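Local coordinates for putative endonuclease/exonuclease/phosphatase family protein (Bacteroides thetaiotaomicron, PDB 3MPR), which probably acts as a metal-dependent nuclease of the endonuclease/exonuclease/phosphatase family and binds magnesium, at residues A10-R15 / P33-M38; W124-C129 / G133-F138. All coordinates share one frame; numbering follows the deposited sequence.

Contact 1: residues A10-R15 / P33-M38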
loop_
_atom_site.group_PDB
_atom_site.type_symbol
_atom_site.label_atom_id
_atom_site.label_comp_id
_atom_site.label_asym_id
_atom_site.label_seq_id
_atom_site.Cartn_x
_atom_site.Cartn_y
_atom_site.Cartn_z
ATOM N N ALA A 10 10.859 -3.968 5.296
ATOM C CA ALA A 10 11.014 -3.433 3.948
ATOM C C ALA A 10 12.482 -3.247 3.592
ATOM O O ALA A 10 13.355 -3.192 4.466
ATOM C CB ALA A 10 10.275 -2.114 3.809
ATOM N N SER A 11 12.731 -3.170 2.292
ATOM C CA SER A 11 14.027 -2.800 1.754
ATOM C C SER A 11 13.747 -1.667 0.772
ATOM O O SER A 11 12.864 -1.775 -0.078
ATOM C CB SER A 11 14.655 -3.986 1.020
ATOM O OG SER A 11 15.949 -3.639 0.522
ATOM N N TYR A 12 14.469 -0.567 0.896
ATOM C CA TYR A 12 14.168 0.597 0.053
ATOM C C TYR A 12 15.436 1.370 -0.232
ATOM O O TYR A 12 16.023 1.961 0.679
ATOM C CB TYR A 12 13.190 1.505 0.787
ATOM C CG TYR A 12 12.385 2.458 -0.080
ATOM C CD1 TYR A 12 12.554 2.512 -1.455
ATOM C CD2 TYR A 12 11.442 3.299 0.496
ATOM C CE1 TYR A 12 11.801 3.386 -2.239
ATOM C CE2 TYR A 12 10.680 4.181 -0.281
ATOM C CZ TYR A 12 10.867 4.221 -1.641
ATOM O OH TYR A 12 10.110 5.087 -2.406
ATOM N N ASN A 13 15.855 1.373 -1.494
ATOM C CA ASN A 13 16.976 2.205 -1.915
ATOM C C ASN A 13 16.473 3.633 -2.133
ATOM O O ASN A 13 15.689 3.885 -3.043
ATOM C CB ASN A 13 17.592 1.648 -3.196
ATOM C CG ASN A 13 18.762 2.480 -3.691
ATOM O OD1 ASN A 13 18.790 3.694 -3.513
ATOM N ND2 ASN A 13 19.736 1.825 -4.306
ATOM N N LEU A 14 16.925 4.560 -1.293
ATOM C CA LEU A 14 16.355 5.908 -1.251
ATOM C C LEU A 14 17.015 6.863 -2.251
ATOM O O LEU A 14 16.581 8.009 -2.405
ATOM C CB LEU A 14 16.421 6.475 0.175
ATOM C CG LEU A 14 15.762 5.618 1.267
ATOM C CD1 LEU A 14 15.535 6.445 2.527
ATOM C CD2 LEU A 14 14.446 5.022 0.787
ATOM N N ARG A 15 18.061 6.380 -2.917
ATOM C CA ARG A 15 18.790 7.154 -3.928
ATOM C C ARG A 15 19.619 8.301 -3.329
ATOM O O ARG A 15 19.092 9.223 -2.700
ATOM C CB ARG A 15 17.840 7.675 -5.010
ATOM C CG ARG A 15 18.530 8.421 -6.149
ATOM C CD ARG A 15 19.571 7.528 -6.818
ATOM N NE ARG A 15 20.175 8.142 -8.000
ATOM C CZ ARG A 15 21.310 7.715 -8.540
ATOM N NH1 ARG A 15 21.952 6.689 -7.989
ATOM N NH2 ARG A 15 21.811 8.311 -9.613
ATOM N N PRO A 33 10.054 13.686 1.508
ATOM C CA PRO A 33 8.836 13.760 2.313
ATOM C C PRO A 33 7.817 12.701 1.876
ATOM O O PRO A 33 7.097 12.176 2.719
ATOM C CB PRO A 33 8.319 15.173 2.034
ATOM C CG PRO A 33 9.582 15.964 1.717
ATOM C CD PRO A 33 10.394 14.983 0.896
ATOM N N VAL A 34 7.779 12.377 0.587
ATOM C CA VAL A 34 6.896 11.308 0.083
ATOM C C VAL A 34 7.375 9.925 0.547
ATOM O O VAL A 34 6.581 9.092 1.000
ATOM C CB VAL A 34 6.805 11.347 -1.462
ATOM C CG1 VAL A 34 5.813 10.300 -1.977
ATOM C CG2 VAL A 34 6.384 12.744 -1.928
ATOM N N ILE A 35 8.678 9.677 0.429
ATOM C CA ILE A 35 9.272 8.460 0.982
ATOM C C ILE A 35 8.854 8.261 2.445
ATOM O O ILE A 35 8.421 7.176 2.827
ATOM C CB ILE A 35 10.816 8.479 0.868
ATOM C CG1 ILE A 35 11.250 8.440 -0.598
ATOM C CG2 ILE A 35 11.450 7.326 1.673
ATOM C CD1 ILE A 35 12.763 8.647 -0.816
ATOM N N ALA A 36 8.968 9.309 3.261
ATOM C CA ALA A 36 8.612 9.202 4.679
ATOM C C ALA A 36 7.132 8.885 4.855
ATOM O O ALA A 36 6.774 8.031 5.660
ATOM C CB ALA A 36 8.983 10.477 5.456
ATOM N N GLN A 37 6.272 9.565 4.102
ATOM C CA GLN A 37 4.850 9.214 4.113
ATOM C C GLN A 37 4.588 7.741 3.773
ATOM O O GLN A 37 3.732 7.109 4.388
ATOM C CB GLN A 37 4.029 10.132 3.201
ATOM C CG GLN A 37 3.747 11.514 3.814
ATOM C CD GLN A 37 2.312 11.961 3.594
ATOM O OE1 GLN A 37 1.975 12.479 2.529
ATOM N NE2 GLN A 37 1.450 11.739 4.595
HETATM N N MSE A 38 5.306 7.188 2.798
HETATM C CA MSE A 38 5.097 5.772 2.455
HETATM C C MSE A 38 5.464 4.843 3.609
HETATM O O MSE A 38 4.751 3.879 3.896
HETATM C CB MSE A 38 5.897 5.376 1.223
HETATM C CG MSE A 38 5.486 6.107 -0.040
HETATM SE SE MSE A 38 6.401 5.374 -1.601
HETATM C CE MSE A 38 5.644 3.591 -1.555
#

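Contact 2: residues W124-C129 / G133-F138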
loop_
_atom_site.group_PDB
_atom_site.type_symbol
_atom_site.label_atom_id
_atom_site.label_comp_id
_atom_site.label_asym_id
_atom_site.label_seq_id
_atom_site.Cartn_x
_atom_site.Cartn_y
_atom_site.Cartn_z
ATOM N N TRP A 124 24.093 -4.151 10.471
ATOM C CA TRP A 124 23.196 -5.121 11.059
ATOM C C TRP A 124 22.838 -4.721 12.472
ATOM O O TRP A 124 23.527 -3.910 13.111
ATOM C CB TRP A 124 23.842 -6.516 11.038
ATOM C CG TRP A 124 25.136 -6.556 11.835
ATOM C CD1 TRP A 124 26.393 -6.279 11.382
ATOM C CD2 TRP A 124 25.262 -6.851 13.227
ATOM N NE1 TRP A 124 27.305 -6.397 12.416
ATOM C CE2 TRP A 124 26.629 -6.758 13.555
ATOM C CE3 TRP A 124 24.349 -7.207 14.227
ATOM C CZ2 TRP A 124 27.102 -6.988 14.847
ATOM C CZ3 TRP A 124 24.815 -7.443 15.503
ATOM C CH2 TRP A 124 26.183 -7.328 15.807
ATOM N N GLY A 125 21.741 -5.284 12.951
ATOM C CA GLY A 125 21.358 -5.146 14.334
ATOM C C GLY A 125 20.780 -6.460 14.812
ATOM O O GLY A 125 20.104 -7.157 14.061
ATOM N N HIS A 126 21.083 -6.803 16.055
ATOM C CA HIS A 126 20.413 -7.879 16.776
ATOM C C HIS A 126 19.290 -7.207 17.558
ATOM O O HIS A 126 19.551 -6.462 18.506
ATOM C CB HIS A 126 21.435 -8.540 17.711
ATOM C CG HIS A 126 20.876 -9.585 18.625
ATOM N ND1 HIS A 126 21.690 -10.434 19.349
ATOM C CD2 HIS A 126 19.604 -9.905 18.962
ATOM C CE1 HIS A 126 20.941 -11.235 20.087
ATOM N NE2 HIS A 126 19.672 -10.932 19.873
ATOM N N PHE A 127 18.047 -7.434 17.141
ATOM C CA PHE A 127 16.896 -6.770 17.753
ATOM C C PHE A 127 16.111 -7.670 18.693
ATOM O O PHE A 127 16.129 -8.888 18.549
ATOM C CB PHE A 127 15.937 -6.259 16.669
ATOM C CG PHE A 127 16.491 -5.133 15.864
ATOM C CD1 PHE A 127 17.250 -5.388 14.738
ATOM C CD2 PHE A 127 16.254 -3.815 16.233
ATOM C CE1 PHE A 127 17.781 -4.355 14.001
ATOM C CE2 PHE A 127 16.790 -2.762 15.494
ATOM C CZ PHE A 127 17.548 -3.034 14.374
ATOM N N LYS A 128 15.402 -7.050 19.638
ATOM C CA LYS A 128 14.499 -7.759 20.526
ATOM C C LYS A 128 13.140 -7.047 20.538
ATOM O O LYS A 128 13.059 -5.856 20.834
ATOM C CB LYS A 128 15.071 -7.809 21.946
ATOM C CG LYS A 128 14.207 -8.591 22.934
ATOM C CD LYS A 128 14.899 -8.731 24.281
ATOM C CE LYS A 128 14.172 -9.698 25.187
ATOM N NZ LYS A 128 14.787 -9.742 26.544
ATOM N N CYS A 129 12.079 -7.784 20.229
ATOM C CA CYS A 129 10.747 -7.213 20.212
ATOM C C CYS A 129 10.303 -6.903 21.636
ATOM O O CYS A 129 10.364 -7.764 22.522
ATOM C CB CYS A 129 9.770 -8.170 19.525
ATOM S SG CYS A 129 10.249 -8.548 17.824
ATOM N N GLY A 133 9.349 -10.338 23.092
ATOM C CA GLY A 133 10.696 -10.742 23.455
ATOM C C GLY A 133 11.446 -11.461 22.342
ATOM O O GLY A 133 12.614 -11.837 22.513
ATOM N N PHE A 134 10.791 -11.650 21.199
ATOM C CA PHE A 134 11.417 -12.335 20.062
ATOM C C PHE A 134 12.716 -11.637 19.659
ATOM O O PHE A 134 12.728 -10.424 19.437
ATOM C CB PHE A 134 10.441 -12.378 18.870
ATOM C CG PHE A 134 11.047 -12.907 17.591
ATOM C CD1 PHE A 134 11.697 -14.131 17.565
ATOM C CD2 PHE A 134 10.934 -12.193 16.411
ATOM C CE1 PHE A 134 12.256 -14.620 16.397
ATOM C CE2 PHE A 134 11.477 -12.691 15.236
ATOM C CZ PHE A 134 12.134 -13.896 15.231
ATOM N N GLU A 135 13.799 -12.401 19.558
ATOM C CA GLU A 135 15.084 -11.859 19.113
ATOM C C GLU A 135 15.456 -12.346 17.710
ATOM O O GLU A 135 15.241 -13.504 17.373
ATOM C CB GLU A 135 16.186 -12.234 20.111
ATOM C CG GLU A 135 15.985 -11.593 21.472
ATOM C CD GLU A 135 17.118 -11.890 22.437
ATOM O OE1 GLU A 135 18.291 -11.888 22.010
ATOM O OE2 GLU A 135 16.826 -12.132 23.623
ATOM N N PHE A 136 16.028 -11.456 16.904
ATOM C CA PHE A 136 16.384 -11.784 15.519
ATOM C C PHE A 136 17.507 -10.871 15.033
ATOM O O PHE A 136 17.758 -9.818 15.621
ATOM C CB PHE A 136 15.162 -11.661 14.581
ATOM C CG PHE A 136 14.584 -10.265 14.505
ATOM C CD1 PHE A 136 14.916 -9.408 13.459
ATOM C CD2 PHE A 136 13.703 -9.813 15.478
ATOM C CE1 PHE A 136 14.383 -8.118 13.390
ATOM C CE2 PHE A 136 13.171 -8.541 15.420
ATOM C CZ PHE A 136 13.508 -7.686 14.373
ATOM N N LEU A 137 18.193 -11.294 13.977
ATOM C CA LEU A 137 19.198 -10.465 13.325
ATOM C C LEU A 137 18.588 -9.841 12.081
ATOM O O LEU A 137 17.823 -10.484 11.368
ATOM C CB LEU A 137 20.408 -11.304 12.907
ATOM C CG LEU A 137 21.207 -11.922 14.055
ATOM C CD1 LEU A 137 22.216 -12.958 13.520
ATOM C CD2 LEU A 137 21.903 -10.803 14.827
ATOM N N PHE A 138 18.933 -8.585 11.826
ATOM C CA PHE A 138 18.502 -7.897 10.606
ATOM C C PHE A 138 19.751 -7.338 9.928
ATOM O O PHE A 138 20.449 -6.519 10.518
ATOM C CB PHE A 138 17.558 -6.752 10.989
ATOM C CG PHE A 138 16.778 -6.176 9.835
ATOM C CD1 PHE A 138 17.381 -5.314 8.929
ATOM C CD2 PHE A 138 15.425 -6.438 9.703
ATOM C CE1 PHE A 138 16.656 -4.767 7.878
ATOM C CE2 PHE A 138 14.693 -5.888 8.652
ATOM C CZ PHE A 138 15.307 -5.061 7.741
#

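Contact 1: residues A10-R15 / P33-M38
Ile35 of helix 28-41 meets Tyr12 near the end of strand 5-13 and Leu14 just beyond it. The packing is apolar and is centred on CG2 of Ile35. This methyl lies 3.8 Å from Tyr12 CE2, coming at the ring obliquely. It also lies 3.9 Å from Leu14 CD2. With CG1 beside the backbone N (chi1 -66°), Ile35 turns CG2 to this pair. The same Leu14 methyl sits over one face of the Tyr12 ring, toward its rim, so the three side chains form one cluster. Met38, a selenomethionine one helical turn on, adds a smaller contact. Its SE is 3.8 Å from Tyr12 OH, and the two side chains cross at about a right angle. Met60 of helix 54-63 packs on both Leu14 and Ile35.

No hydrogen bond joins the two segments. Within 10-15, Arg15 N donates to Asn13 OD1 at 2.8 Å, which makes an Asx turn. Asn13 ND2 bonds Glu51, a magnesium-binding residue, and Asp178. Arg15 forms salt bridges with Glu51 and Asp21. The contact is strand-to-helix packing beside the metal site of a DNase I-like fold.

Contact 2: residues W124-C129 / G133-F138
His126 and Glu135 meet on one face of a beta hairpin. His126 NE2 donates to Glu135 OE1 at 2.7 Å, with an N-H...O angle of 140°. The carboxylate uses its anti lone pair. The ring and carboxylate planes are turned 36° apart, and OE1 lies somewhat out of the imidazole plane. His126 CG is anti to the backbone N (chi1 174°), which swings the ring along the sheet to Glu135, diagonal to it. Leu137, directly across from His126, brings CD2 to His126 CB at 3.7 Å. The extended Lys128 chain crosses Glu135 at a slant, their CG atoms in contact. Its NZ stays beyond salt-bridge distance of OE2.

The other face is aromatic. Phe127 places CB over one face of the Phe136 ring, a CH-pi contact of 4.0 Å to the centroid. The two rings are near parallel but slid apart, so they barely overlap. Phe127 CE1 reaches Phe138 CB at 3.9 Å. Cys129 SG lies at the edge of the Phe136 ring, 3.8 Å from CE2, and also at the edge of the Phe134 ring. Tyr88 meets Phe127 edge-to-face, and Phe289 stacks on Phe134.

The backbones pair as antiparallel strands. Gly125 with Phe138 and Phe127 with Phe136 are hydrogen-bonded pairs. Near the turn, Cys129 N donates to Phe134 O, and Gly133 N to Cys129 O at 2.8 Å. Gly133 has a positive phi, which suits glycine.

The chemistry thus differs between the faces. Cys129, Phe134, Phe136 and Phe138 pack against strand 5-13 of the other sheet. On the opposite face, the bond to Glu135 places a hydrogen on the buried NE2 of His126, and the nearby carboxylate would tend to stabilise a positive charge on the ring.

Overall arrangement
The two contacts lie in series along the chain, with centres about 22 Å apart. Strand 5-13 belongs to one mixed sheet and hairpin 121-142 to the other, and the two sheets pack face to face. The contacts touch where Ala10 O comes within 4.2 Å of Phe138 CZ. Residues Thr5, Leu7 and Val9 of strand 5-13 continue this interface along the aromatic face of contact 2. Contact 1 is next to the magnesium site, probably the active centre as in this family: the Leu14 side chain is about 6 Å from that of Glu51, although no magnesium is bound to this chain. Contact 2 lies away from that site.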